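Beta-galactosidase (Trichoderma reesei, PDB 3OG2) probably hydrolyses terminal non-reducing beta-D-galactose residues in beta-D-galactosides, as a glycoprotein of glycoside hydrolase family 35. Local coordinates at residues Phe62-Ala67 / Arg352-Glu357. Numbering follows the deposited sequence. Where two conformers were deposited one is given.
Sequences FHKIKA and RRIDRE. With NAG (2-acetamido-2-deoxy-beta-D-glucopyranose), chain B; MAN (alpha-D-mannopyranose), chain C; BMA (beta-D-mannopyranose), chain D.
Lys64 of helix 58-66 reaches across to Arg352 and Ile354 in the loop that leads into helix 357-370, tying the first barrel helix to the loop that precedes the last one, on the outside of the TIM barrel. In the same helix, Phe62 and Ile65 both pack on Val73 of strand 72-76. Lys64 carries the contact: CG stands anti to its own carbonyl carbon (chi1 -74°) and the rest of the chain runs out extended, which brings the ammonium group to the backbone of the loop. There NZ donates a hydrogen bond of 2.8 Å to Arg352 O, arriving from above the carbonyl plane, 42° out of it, with a C=O...N angle of 132°. The apolar part of the contact is made by the aliphatic stem of the lysine, CD of Lys64 lying 3.9 Å from the Ile354 methyl CG2. Lys64 NZ also forms a salt bridge with Asp60, one turn back in the helix. Since Asp60 pairs with Arg352 NE as well, its carboxylate probably offsets the like charges of lysine and arginine, Lys64 NZ and Arg352 NE being 4.7 Å apart. Replacing Lys64 by an alanine would probably leave Arg352 O without this donor, Asp60 with one cation fewer, and a gap beside Ile354. Leu589 of strand 589-596, from a later, beta-rich part of the chain, packs on Lys64, Ala67 and Ile354, extending the buried seam beyond the barrel. Past the contact, the chain meets an attached glycan at Glu357, whose OE2 accepts a hydrogen bond from O2 of the alpha-mannose and whose OE1 accepts one of 2.7 Å from O2 of the beta-mannose.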
loop_
_atom_site.group_PDB
_atom_site.type_symbol
_atom_site.label_atom_id
_atom_site.label_comp_id
_atom_site.label_asym_id
_atom_site.label_seq_id
_atom_site.Cartn_x
_atom_site.Cartn_y
_atom_site.Cartn_z
ATOM N N PHE A 62 6.342 -5.081 -8.745
ATOM C CA PHE A 62 6.219 -4.379 -10.030
ATOM C C PHE A 62 5.699 -5.295 -11.117
ATOM O O PHE A 62 4.917 -4.843 -11.962
ATOM C CB PHE A 62 7.557 -3.783 -10.467
ATOM C CG PHE A 62 7.988 -2.495 -9.808
ATOM C CD1 PHE A 62 9.121 -2.458 -9.014
ATOM C CD2 PHE A 62 7.305 -1.317 -9.966
ATOM C CE1 PHE A 62 9.534 -1.264 -8.418
ATOM C CE2 PHE A 62 7.700 -0.123 -9.386
ATOM C CZ PHE A 62 8.836 -0.078 -8.612
ATOM N N HIS A 63 6.086 -6.564 -11.150
ATOM C CA HIS A 63 5.532 -7.463 -12.138
ATOM C C HIS A 63 4.009 -7.585 -11.996
ATOM O O HIS A 63 3.267 -7.675 -12.949
ATOM C CB HIS A 63 6.078 -8.889 -11.905
ATOM C CG HIS A 63 7.415 -9.189 -12.428
ATOM N ND1 HIS A 63 8.186 -10.238 -11.982
ATOM C CD2 HIS A 63 8.059 -8.588 -13.457
ATOM C CE1 HIS A 63 9.300 -10.268 -12.692
ATOM N NE2 HIS A 63 9.253 -9.263 -13.596
ATOM N N LYS A 64 3.560 -7.628 -10.723
ATOM C CA LYS A 64 2.125 -7.798 -10.439
ATOM C C LYS A 64 1.382 -6.515 -10.824
ATOM O O LYS A 64 0.232 -6.596 -11.296
ATOM C CB LYS A 64 1.963 -8.155 -8.965
ATOM C CG LYS A 64 2.395 -9.592 -8.712
ATOM C CD LYS A 64 2.624 -9.945 -7.250
ATOM C CE LYS A 64 2.952 -11.452 -7.205
ATOM N NZ LYS A 64 3.371 -11.890 -5.880
ATOM N N ILE A 65 1.987 -5.349 -10.661
ATOM C CA ILE A 65 1.309 -4.100 -11.078
ATOM C C ILE A 65 1.360 -3.935 -12.584
ATOM O O ILE A 65 0.356 -3.572 -13.204
ATOM C CB ILE A 65 1.975 -2.941 -10.335
ATOM C CG1 ILE A 65 1.609 -3.087 -8.843
ATOM C CG2 ILE A 65 1.546 -1.599 -10.930
ATOM C CD1 ILE A 65 2.234 -2.049 -7.947
ATOM N N LYS A 66 2.488 -4.227 -13.213
ATOM C CA LYS A 66 2.574 -4.146 -14.683
ATOM C C LYS A 66 1.531 -5.060 -15.328
ATOM O O LYS A 66 0.938 -4.725 -16.344
ATOM C CB LYS A 66 3.991 -4.530 -15.109
ATOM C CG LYS A 66 4.237 -4.472 -16.587
ATOM C CD LYS A 66 4.454 -3.059 -17.104
ATOM C CE LYS A 66 4.892 -3.158 -18.587
ATOM N NZ LYS A 66 5.099 -1.772 -19.085
ATOM N N ALA A 67 1.314 -6.242 -14.730
ATOM C CA ALA A 67 0.365 -7.157 -15.343
ATOM C C ALA A 67 -1.062 -6.639 -15.272
ATOM O O ALA A 67 -1.935 -7.125 -16.028
ATOM C CB ALA A 67 0.490 -8.522 -14.640
ATOM N N ARG A 352 1.707 -10.274 -0.770
ATOM C CA ARG A 352 1.931 -10.078 -2.215
ATOM C C ARG A 352 1.047 -11.009 -3.057
ATOM O O ARG A 352 1.214 -11.048 -4.288
ATOM C CB ARG A 352 3.417 -10.102 -2.652
ATOM C CG ARG A 352 4.285 -9.274 -1.695
ATOM C CD ARG A 352 5.766 -9.298 -2.079
ATOM N NE ARG A 352 6.206 -10.666 -2.285
ATOM C CZ ARG A 352 6.435 -11.578 -1.363
ATOM N NH1 ARG A 352 6.306 -11.272 -0.061
ATOM N NH2 ARG A 352 6.809 -12.796 -1.769
ATOM N N ARG A 353 0.102 -11.706 -2.441
ATOM C CA ARG A 353 -0.792 -12.563 -3.241
ATOM C C ARG A 353 -1.795 -11.678 -4.015
ATOM O O ARG A 353 -2.231 -10.635 -3.529
ATOM C CB ARG A 353 -1.566 -13.575 -2.398
ATOM C CG ARG A 353 -0.674 -14.713 -1.902
ATOM C CD ARG A 353 -1.520 -15.679 -1.079
ATOM N NE ARG A 353 -1.994 -15.127 0.169
ATOM C CZ ARG A 353 -3.197 -15.229 0.727
ATOM N NH1 ARG A 353 -4.238 -15.886 0.192
ATOM N NH2 ARG A 353 -3.417 -14.650 1.904
ATOM N N ILE A 354 -2.136 -12.189 -5.209
ATOM C CA ILE A 354 -3.044 -11.491 -6.126
ATOM C C ILE A 354 -4.243 -12.368 -6.448
ATOM O O ILE A 354 -4.715 -12.513 -7.567
ATOM C CB ILE A 354 -2.291 -11.086 -7.405
ATOM C CG1 ILE A 354 -1.585 -12.277 -8.091
ATOM C CG2 ILE A 354 -1.320 -9.966 -7.048
ATOM C CD1 ILE A 354 -1.101 -11.937 -9.477
ATOM N N ASP A 355 -4.792 -12.975 -5.373
ATOM C CA ASP A 355 -5.981 -13.775 -5.511
ATOM C C ASP A 355 -7.253 -12.985 -5.280
ATOM O O ASP A 355 -8.329 -13.481 -5.654
ATOM C CB ASP A 355 -5.919 -14.927 -4.490
ATOM C CG ASP A 355 -5.975 -14.322 -3.094
ATOM O OD1 ASP A 355 -5.119 -13.563 -2.665
ATOM O OD2 ASP A 355 -6.962 -14.545 -2.307
ATOM N N ARG A 356 -7.236 -11.783 -4.716
ATOM C CA ARG A 356 -8.528 -11.078 -4.479
ATOM C C ARG A 356 -9.174 -10.757 -5.810
ATOM O O ARG A 356 -8.485 -10.370 -6.785
ATOM C CB ARG A 356 -8.295 -9.763 -3.725
ATOM C CG ARG A 356 -7.904 -10.060 -2.256
ATOM C CD ARG A 356 -7.567 -8.736 -1.560
ATOM N NE ARG A 356 -7.647 -8.891 -0.099
ATOM C CZ ARG A 356 -6.959 -8.192 0.778
ATOM N NH1 ARG A 356 -6.071 -7.270 0.410
ATOM N NH2 ARG A 356 -7.148 -8.423 2.091
ATOM N N GLU A 357 -10.508 -10.907 -5.872
ATOM C CA GLU A 357 -11.193 -10.644 -7.153
ATOM C C GLU A 357 -10.922 -9.240 -7.666
ATOM O O GLU A 357 -10.836 -8.999 -8.875
ATOM C CB GLU A 357 -12.675 -10.895 -6.981
ATOM C CG GLU A 357 -13.406 -10.859 -8.338
ATOM C CD GLU A 357 -14.748 -11.600 -8.365
ATOM O OE1 GLU A 357 -15.018 -12.489 -7.491
ATOM O OE2 GLU A 357 -15.541 -11.324 -9.272
HETATM C C1 NAG B . -9.947 -16.096 -6.884
HETATM C C2 NAG B . -11.104 -15.775 -7.820
HETATM C C3 NAG B . -12.049 -14.769 -7.199
HETATM C C4 NAG B . -12.509 -15.280 -5.822
HETATM C C5 NAG B . -11.262 -15.582 -4.964
HETATM C C6 NAG B . -11.602 -16.216 -3.625
HETATM C C7 NAG B . -10.350 -15.917 -10.160
HETATM C C8 NAG B . -9.536 -15.262 -11.238
HETATM N N2 NAG B . -10.542 -15.198 -9.059
HETATM O O3 NAG B . -13.135 -14.520 -8.038
HETATM O O4 NAG B . -13.245 -14.221 -5.202
HETATM O O5 NAG B . -10.491 -16.573 -5.669
HETATM O O6 NAG B . -12.441 -17.346 -3.787
HETATM O O7 NAG B . -10.690 -17.106 -10.241
HETATM C C1 MAN C . -17.162 -14.982 -8.135
HETATM C C2 MAN C . -17.851 -13.749 -8.702
HETATM C C3 MAN C . -19.298 -14.150 -9.075
HETATM C C4 MAN C . -19.260 -15.322 -10.088
HETATM C C5 MAN C . -18.522 -16.510 -9.428
HETATM C C6 MAN C . -18.358 -17.643 -10.447
HETATM O O2 MAN C . -17.140 -13.330 -9.856
HETATM O O3 MAN C . -19.881 -12.995 -9.747
HETATM O O4 MAN C . -20.590 -15.707 -10.366
HETATM O O5 MAN C . -17.212 -16.063 -9.065
HETATM O O6 MAN C . -17.816 -18.798 -9.786
HETATM C C1 BMA D . -14.369 -14.603 -4.586
HETATM C C2 BMA D . -15.010 -13.405 -3.873
HETATM C C3 BMA D . -16.332 -13.854 -3.244
HETATM C C4 BMA D . -17.258 -14.472 -4.301
HETATM C C5 BMA D . -16.492 -15.616 -5.015
HETATM C C6 BMA D . -17.290 -16.308 -6.092
HETATM O O2 BMA D . -15.201 -12.304 -4.781
HETATM O O3 BMA D . -16.965 -12.698 -2.709
HETATM O O4 BMA D . -18.384 -15.031 -3.599
HETATM O O5 BMA D . -15.273 -15.087 -5.612
HETATM O O6 BMA D . -17.904 -15.313 -6.958
#